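Local coordinates for protein heavy metal cation tricomponent efflux pump ZneA(CzcA-like) (Cupriavidus metallidurans, PDB 4K0J) that exports zinc ions in exchange for protons, as a trimeric inner-membrane heavy-metal efflux pump of the RND superfamily, at residues V682-P694 against E824-Y836. Sequence-based numbering, arbitrary orientation.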
ATOM      1  N   VAL C 682      16.248  28.588  33.820  1.00 73.68           N
ATOM      2  CA  VAL C 682      17.368  28.447  32.895  1.00 76.17           C
ATOM      3  C   VAL C 682      17.028  29.067  31.545  1.00 80.40           C
ATOM      4  O   VAL C 682      17.871  29.697  30.912  1.00 86.96           O
ATOM      5  CB  VAL C 682      17.753  26.966  32.704  1.00 77.58           C
ATOM      6  CG1 VAL C 682      18.781  26.810  31.597  1.00 80.22           C
ATOM      7  CG2 VAL C 682      18.277  26.383  34.006  1.00 83.37           C
ATOM      8  N   ALA C 683      15.779  28.899  31.122  1.00 75.09           N
ATOM      9  CA  ALA C 683      15.314  29.478  29.870  1.00 64.62           C
ATOM     10  C   ALA C 683      15.327  30.999  29.930  1.00 66.01           C
ATOM     11  O   ALA C 683      15.623  31.653  28.938  1.00 67.99           O
ATOM     12  CB  ALA C 683      13.927  28.972  29.535  1.00 63.93           C
ATOM     13  N   THR C 684      14.997  31.555  31.091  1.00 72.83           N
ATOM     14  CA  THR C 684      15.066  33.000  31.290  1.00 75.45           C
ATOM     15  C   THR C 684      16.504  33.446  31.098  1.00 74.75           C
ATOM     16  O   THR C 684      16.778  34.450  30.425  1.00 85.90           O
ATOM     17  CB  THR C 684      14.580  33.414  32.700  1.00 72.15           C
ATOM     18  OG1 THR C 684      13.180  33.139  32.825  1.00 73.35           O
ATOM     19  CG2 THR C 684      14.819  34.897  32.944  1.00 63.94           C
ATOM     20  N   ALA C 685      17.423  32.680  31.679  1.00 57.98           N
ATOM     21  CA  ALA C 685      18.849  32.943  31.494  1.00 55.09           C
ATOM     22  C   ALA C 685      19.247  32.951  30.015  1.00 51.97           C
ATOM     23  O   ALA C 685      19.751  33.954  29.513  1.00 51.67           O
ATOM     24  CB  ALA C 685      19.682  31.931  32.259  1.00 56.63           C
ATOM     25  N   ILE C 686      19.008  31.837  29.326  1.00 45.02           N
ATOM     26  CA  ILE C 686      19.385  31.695  27.923  1.00 43.19           C
ATOM     27  C   ILE C 686      18.737  32.765  27.052  1.00 52.31           C
ATOM     28  O   ILE C 686      19.317  33.218  26.068  1.00 64.50           O
ATOM     29  CB  ILE C 686      19.045  30.286  27.378  1.00 44.34           C
ATOM     30  CG1 ILE C 686      19.863  29.223  28.109  1.00 50.51           C
ATOM     31  CG2 ILE C 686      19.318  30.184  25.878  1.00 43.33           C
ATOM     32  CD1 ILE C 686      19.930  27.883  27.388  1.00 45.91           C
ATOM     33  N   THR C 687      17.536  33.178  27.425  1.00 39.97           N
ATOM     34  CA  THR C 687      16.854  34.224  26.684  1.00 49.16           C
ATOM     35  C   THR C 687      17.593  35.540  26.835  1.00 57.88           C
ATOM     36  O   THR C 687      17.988  36.160  25.837  1.00 60.79           O
ATOM     37  CB  THR C 687      15.411  34.389  27.154  1.00 53.75           C
ATOM     38  OG1 THR C 687      14.616  33.331  26.601  1.00 55.75           O
ATOM     39  CG2 THR C 687      14.853  35.729  26.703  1.00 55.62           C
ATOM     40  N   ARG C 688      17.796  35.950  28.086  1.00 63.70           N
ATOM     41  CA  ARG C 688      18.494  37.197  28.380  1.00 57.14           C
ATOM     42  C   ARG C 688      19.892  37.219  27.773  1.00 53.70           C
ATOM     43  O   ARG C 688      20.384  38.271  27.376  1.00 54.75           O
ATOM     44  CB  ARG C 688      18.582  37.417  29.887  1.00 59.27           C
ATOM     45  CG  ARG C 688      17.240  37.535  30.579  1.00 63.14           C
ATOM     46  CD  ARG C 688      17.424  37.675  32.083  1.00 72.45           C
ATOM     47  NE  ARG C 688      18.159  38.887  32.430  1.00 69.81           N
ATOM     48  CZ  ARG C 688      17.581  40.054  32.692  1.00 76.57           C
ATOM     49  NH1 ARG C 688      16.259  40.162  32.651  1.00 76.50           N
ATOM     50  NH2 ARG C 688      18.322  41.110  32.998  1.00 83.06           N
ATOM     51  N   LEU C 689      20.524  36.054  27.697  1.00 61.72           N
ATOM     52  CA  LEU C 689      21.870  35.952  27.148  1.00 80.12           C
ATOM     53  C   LEU C 689      21.843  36.094  25.636  1.00 84.64           C
ATOM     54  O   LEU C 689      22.454  37.005  25.079  1.00 88.24           O
ATOM     55  CB  LEU C 689      22.509  34.616  27.539  1.00 93.32           C
ATOM     56  CG  LEU C 689      24.004  34.411  27.255  1.00108.27           C
ATOM     57  CD1 LEU C 689      24.252  33.828  25.867  1.00112.86           C
ATOM     58  CD2 LEU C 689      24.769  35.715  27.434  1.00114.32           C
ATOM     59  N   LEU C 690      21.131  35.181  24.982  1.00 80.72           N
ATOM     60  CA  LEU C 690      21.060  35.143  23.528  1.00 72.12           C
ATOM     61  C   LEU C 690      20.587  36.456  22.938  1.00 70.32           C
ATOM     62  O   LEU C 690      20.990  36.823  21.832  1.00 77.69           O
ATOM     63  CB  LEU C 690      20.134  34.022  23.065  1.00 67.41           C
ATOM     64  CG  LEU C 690      20.682  32.606  23.182  1.00 67.27           C
ATOM     65  CD1 LEU C 690      19.698  31.632  22.572  1.00 64.56           C
ATOM     66  CD2 LEU C 690      22.033  32.514  22.497  1.00 68.45           C
ATOM     67  N   LYS C 691      19.737  37.170  23.669  1.00 60.43           N
ATOM     68  CA  LYS C 691      19.190  38.408  23.130  1.00 56.16           C
ATOM     69  C   LYS C 691      20.194  39.556  23.203  1.00 59.88           C
ATOM     70  O   LYS C 691      19.906  40.670  22.774  1.00 53.34           O
ATOM     71  CB  LYS C 691      17.861  38.767  23.797  1.00 49.41           C
ATOM     72  CG  LYS C 691      17.965  39.223  25.233  1.00 61.24           C
ATOM     73  CD  LYS C 691      16.589  39.242  25.886  1.00 73.03           C
ATOM     74  CE  LYS C 691      15.556  39.953  25.016  1.00 64.22           C
ATOM     75  NZ  LYS C 691      14.230  40.053  25.697  1.00 53.00           N
ATOM     76  N   THR C 692      21.380  39.268  23.730  1.00 74.62           N
ATOM     77  CA  THR C 692      22.458  40.253  23.786  1.00 80.71           C
ATOM     78  C   THR C 692      23.434  40.099  22.616  1.00 77.98           C
ATOM     79  O   THR C 692      24.082  41.063  22.209  1.00 82.35           O
ATOM     80  CB  THR C 692      23.234  40.183  25.123  1.00 82.02           C
ATOM     81  OG1 THR C 692      23.737  38.856  25.328  1.00 79.50           O
ATOM     82  CG2 THR C 692      22.329  40.561  26.286  1.00 83.72           C
ATOM     83  N   VAL C 693      23.534  38.884  22.083  1.00 68.47           N
ATOM     84  CA  VAL C 693      24.390  38.605  20.930  1.00 75.03           C
ATOM     85  C   VAL C 693      23.923  39.381  19.689  1.00 90.54           C
ATOM     86  O   VAL C 693      22.753  39.305  19.315  1.00 87.17           O
ATOM     87  CB  VAL C 693      24.432  37.090  20.627  1.00 66.91           C
ATOM     88  CG1 VAL C 693      25.391  36.786  19.487  1.00 51.10           C
ATOM     89  CG2 VAL C 693      24.817  36.312  21.876  1.00 49.87           C
ATOM     90  N   PRO C 694      24.840  40.133  19.052  1.00109.31           N
ATOM     91  CA  PRO C 694      24.540  41.020  17.916  1.00109.15           C
ATOM     92  C   PRO C 694      23.955  40.328  16.683  1.00105.38           C
ATOM     93  O   PRO C 694      23.533  41.020  15.756  1.00106.63           O
ATOM     94  CB  PRO C 694      25.909  41.615  17.567  1.00109.42           C
ATOM     95  CG  PRO C 694      26.688  41.531  18.819  1.00114.89           C
ATOM     96  CD  PRO C 694      26.245  40.259  19.479  1.00117.30           C
ATOM     97  N   GLU C 824      28.519  30.232  16.523  1.00 83.83           N
ATOM     98  CA  GLU C 824      29.765  29.980  17.239  1.00 94.40           C
ATOM     99  C   GLU C 824      29.847  30.841  18.500  1.00 87.69           C
ATOM    100  O   GLU C 824      30.021  30.330  19.614  1.00 78.75           O
ATOM    101  CB  GLU C 824      30.960  30.274  16.339  1.00111.21           C
ATOM    102  CG  GLU C 824      32.300  30.195  17.046  1.00136.47           C
ATOM    103  CD  GLU C 824      33.451  30.614  16.154  1.00158.61           C
ATOM    104  OE1 GLU C 824      33.189  31.080  15.024  1.00164.88           O
ATOM    105  OE2 GLU C 824      34.618  30.478  16.579  1.00167.59           O
ATOM    106  N   GLU C 825      29.702  32.150  18.311  1.00 81.95           N
ATOM    107  CA  GLU C 825      29.758  33.109  19.409  1.00 70.43           C
ATOM    108  C   GLU C 825      28.698  32.859  20.479  1.00 70.32           C
ATOM    109  O   GLU C 825      29.020  32.707  21.657  1.00 66.44           O
ATOM    110  CB  GLU C 825      29.621  34.529  18.863  1.00 59.48           C
ATOM    111  CG  GLU C 825      29.501  35.597  19.930  1.00 69.76           C
ATOM    112  CD  GLU C 825      29.392  36.988  19.339  1.00 75.23           C
ATOM    113  OE1 GLU C 825      28.511  37.756  19.781  1.00 71.67           O
ATOM    114  OE2 GLU C 825      30.190  37.314  18.433  1.00 80.90           O
ATOM    115  N   ALA C 826      27.435  32.820  20.065  1.00 86.29           N
ATOM    116  CA  ALA C 826      26.330  32.645  21.002  1.00 88.95           C
ATOM    117  C   ALA C 826      26.402  31.311  21.742  1.00 96.46           C
ATOM    118  O   ALA C 826      26.328  31.277  22.972  1.00104.60           O
ATOM    119  CB  ALA C 826      25.000  32.792  20.292  1.00 85.84           C
ATOM    120  N   ARG C 827      26.549  30.217  20.995  1.00 92.99           N
ATOM    121  CA  ARG C 827      26.671  28.890  21.605  1.00 99.18           C
ATOM    122  C   ARG C 827      27.860  28.815  22.563  1.00111.46           C
ATOM    123  O   ARG C 827      27.789  28.147  23.597  1.00110.44           O
ATOM    124  CB  ARG C 827      26.767  27.798  20.535  1.00 91.48           C
ATOM    125  CG  ARG C 827      27.265  26.451  21.028  1.00 90.41           C
ATOM    126  CD  ARG C 827      27.531  25.507  19.862  1.00 93.15           C
ATOM    127  NE  ARG C 827      26.312  24.889  19.348  1.00 92.98           N
ATOM    128  CZ  ARG C 827      25.882  23.681  19.700  1.00 95.66           C
ATOM    129  NH1 ARG C 827      26.574  22.954  20.568  1.00 91.86           N
ATOM    130  NH2 ARG C 827      24.760  23.195  19.187  1.00101.15           N
ATOM    131  N   MET C 828      28.946  29.509  22.228  1.00119.65           N
ATOM    132  CA  MET C 828      30.083  29.586  23.141  1.00124.63           C
ATOM    133  C   MET C 828      29.694  30.330  24.419  1.00116.77           C
ATOM    134  O   MET C 828      30.076  29.936  25.520  1.00118.53           O
ATOM    135  CB  MET C 828      31.292  30.250  22.473  1.00129.00           C
ATOM    136  CG  MET C 828      32.574  30.175  23.295  1.00129.44           C
ATOM    137  SD  MET C 828      34.029  30.778  22.415  1.00122.10           S
ATOM    138  CE  MET C 828      34.074  29.654  21.019  1.00 99.15           C
ATOM    139  N   ARG C 829      28.920  31.399  24.269  1.00106.99           N
ATOM    140  CA  ARG C 829      28.479  32.178  25.422  1.00109.34           C
ATOM    141  C   ARG C 829      27.414  31.455  26.254  1.00122.38           C
ATOM    142  O   ARG C 829      27.106  31.868  27.371  1.00120.70           O
ATOM    143  CB  ARG C 829      27.961  33.550  24.979  1.00 99.36           C
ATOM    144  CG  ARG C 829      29.008  34.424  24.305  1.00 89.46           C
ATOM    145  CD  ARG C 829      28.425  35.770  23.916  1.00 80.42           C
ATOM    146  NE  ARG C 829      27.863  36.465  25.070  1.00 79.99           N
ATOM    147  CZ  ARG C 829      27.237  37.635  25.008  1.00 75.45           C
ATOM    148  NH1 ARG C 829      27.087  38.246  23.840  1.00 81.79           N
ATOM    149  NH2 ARG C 829      26.760  38.194  26.111  1.00 60.95           N
ATOM    150  N   ILE C 830      26.853  30.379  25.705  1.00132.54           N
ATOM    151  CA  ILE C 830      25.846  29.586  26.414  1.00126.78           C
ATOM    152  C   ILE C 830      26.473  28.729  27.518  1.00111.29           C
ATOM    153  O   ILE C 830      25.874  28.526  28.576  1.00109.82           O
ATOM    154  CB  ILE C 830      25.042  28.686  25.437  1.00138.48           C
ATOM    155  CG1 ILE C 830      24.173  29.543  24.516  1.00137.52           C
ATOM    156  CG2 ILE C 830      24.161  27.698  26.189  1.00133.05           C
ATOM    157  CD1 ILE C 830      23.148  30.369  25.251  1.00136.91           C
ATOM    158  N   ASP C 831      27.690  28.249  27.274  1.00 94.41           N
ATOM    159  CA  ASP C 831      28.361  27.332  28.193  1.00 93.57           C
ATOM    160  C   ASP C 831      28.693  27.972  29.538  1.00110.36           C
ATOM    161  O   ASP C 831      29.016  27.275  30.502  1.00104.82           O
ATOM    162  CB  ASP C 831      29.631  26.775  27.554  1.00 84.93           C
ATOM    163  CG  ASP C 831      29.382  26.210  26.172  1.00 87.01           C
ATOM    164  OD1 ASP C 831      28.240  25.777  25.904  1.00 85.85           O
ATOM    165  OD2 ASP C 831      30.325  26.201  25.353  1.00 87.54           O
ATOM    166  N   LYS C 832      28.617  29.298  29.592  1.00130.93           N
ATOM    167  CA  LYS C 832      28.837  30.044  30.826  1.00143.07           C
ATOM    168  C   LYS C 832      27.833  29.628  31.896  1.00151.93           C
ATOM    169  O   LYS C 832      28.204  29.337  33.033  1.00155.15           O
ATOM    170  CB  LYS C 832      28.695  31.545  30.571  1.00142.06           C
ATOM    171  CG  LYS C 832      29.546  32.086  29.435  1.00145.79           C
ATOM    172  CD  LYS C 832      29.223  33.550  29.180  1.00148.13           C
ATOM    173  CE  LYS C 832      30.096  34.136  28.083  1.00153.40           C
ATOM    174  NZ  LYS C 832      29.783  35.573  27.842  1.00153.82           N
ATOM    175  N   GLU C 833      26.559  29.600  31.515  1.00154.02           N
ATOM    176  CA  GLU C 833      25.474  29.343  32.455  1.00151.03           C
ATOM    177  C   GLU C 833      25.220  27.853  32.646  1.00156.93           C
ATOM    178  O   GLU C 833      26.091  27.117  33.110  1.00164.73           O
ATOM    179  CB  GLU C 833      24.187  30.016  31.974  1.00140.94           C
ATOM    180  CG  GLU C 833      24.410  31.230  31.088  1.00138.28           C
ATOM    181  CD  GLU C 833      25.175  32.334  31.788  1.00143.24           C
ATOM    182  OE1 GLU C 833      25.888  33.091  31.095  1.00146.77           O
ATOM    183  OE2 GLU C 833      25.063  32.450  33.028  1.00143.93           O
ATOM    184  N   VAL C 834      24.020  27.429  32.261  1.00153.22           N
ATOM    185  CA  VAL C 834      23.541  26.061  32.466  1.00149.20           C
ATOM    186  C   VAL C 834      23.752  25.560  33.903  1.00137.97           C
ATOM    187  O   VAL C 834      24.537  24.642  34.127  1.00155.61           O
ATOM    188  CB  VAL C 834      24.189  25.067  31.468  1.00160.06           C
ATOM    189  CG1 VAL C 834      23.297  23.849  31.282  1.00157.63           C
ATOM    190  CG2 VAL C 834      24.439  25.738  30.126  1.00160.37           C
ATOM    191  N   PRO C 835      23.058  26.170  34.880  1.00 99.38           N
ATOM    192  CA  PRO C 835      23.170  25.705  36.267  1.00 85.25           C
ATOM    193  C   PRO C 835      22.561  24.319  36.485  1.00 75.42           C
ATOM    194  O   PRO C 835      21.376  24.186  36.790  1.00 55.84           O
ATOM    195  CB  PRO C 835      22.389  26.765  37.052  1.00 91.23           C
ATOM    196  CG  PRO C 835      22.407  27.973  36.172  1.00 87.13           C
ATOM    197  CD  PRO C 835      22.284  27.418  34.793  1.00 89.82           C
ATOM    198  N   TYR C 836      23.397  23.300  36.329  1.00 93.60           N
ATOM    199  CA  TYR C 836      23.031  21.901  36.530  1.00102.85           C
ATOM    200  C   TYR C 836      22.528  21.686  37.962  1.00 99.65           C
ATOM    201  O   TYR C 836      22.879  22.460  38.844  1.00105.48           O
ATOM    202  CB  TYR C 836      24.268  21.034  36.263  1.00111.11           C
ATOM    203  CG  TYR C 836      25.154  21.560  35.154  1.00111.12           C
ATOM    204  CD1 TYR C 836      24.854  21.307  33.820  1.00111.51           C
ATOM    205  CD2 TYR C 836      26.288  22.308  35.441  1.00111.73           C
ATOM    206  CE1 TYR C 836      25.659  21.787  32.804  1.00114.02           C
ATOM    207  CE2 TYR C 836      27.096  22.794  34.434  1.00115.04           C
ATOM    208  CZ  TYR C 836      26.777  22.531  33.116  1.00118.51           C
ATOM    209  OH  TYR C 836      27.580  23.011  32.105  1.00123.98           O
TER
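Arg829 reaches across from helix 820-830 to the C-terminal end of helix 676-690, and its side chain illustrates how a long polar residue can pack along an apolar helix interface. Its CB already lies 3.8 Å from Leu689 CD1. CG sets off anti to the backbone carbonyl carbon (chi1 -62°), the extended second torsion carries CD past Val693 CG2, and a bend at chi3 (57°) then swings NE alongside Leu689 CD2. The guanidinium then lies obliquely among three residues: NH1 is 3.6 Å from Val693 CG2, NH2 is 3.4 Å from Leu689 CD2, and Thr692 OG1 stands nearby. Deeper in, apolar side chains carry the contact. Ile830 CD1 touches Leu689 CD1 and Leu690 CD2, each at 3.7 Å, and Ile686 CG2 from another side, the two isoleucines crossing at about a right angle. Leu690 CD2 also rests on Ala826 CB. Trp845 of strand 843-847 touches both Leu690 and Ile830, while Val669 and Val671 of strand 667-672 underlie Ile686. Segments 682-690 and 824-830, their N-to-C directions at 143°, run roughly antiparallel and pack side by side on one four-stranded antiparallel sheet, the two-layer alpha/beta sandwich characteristic of the porter subdomains of RND pumps.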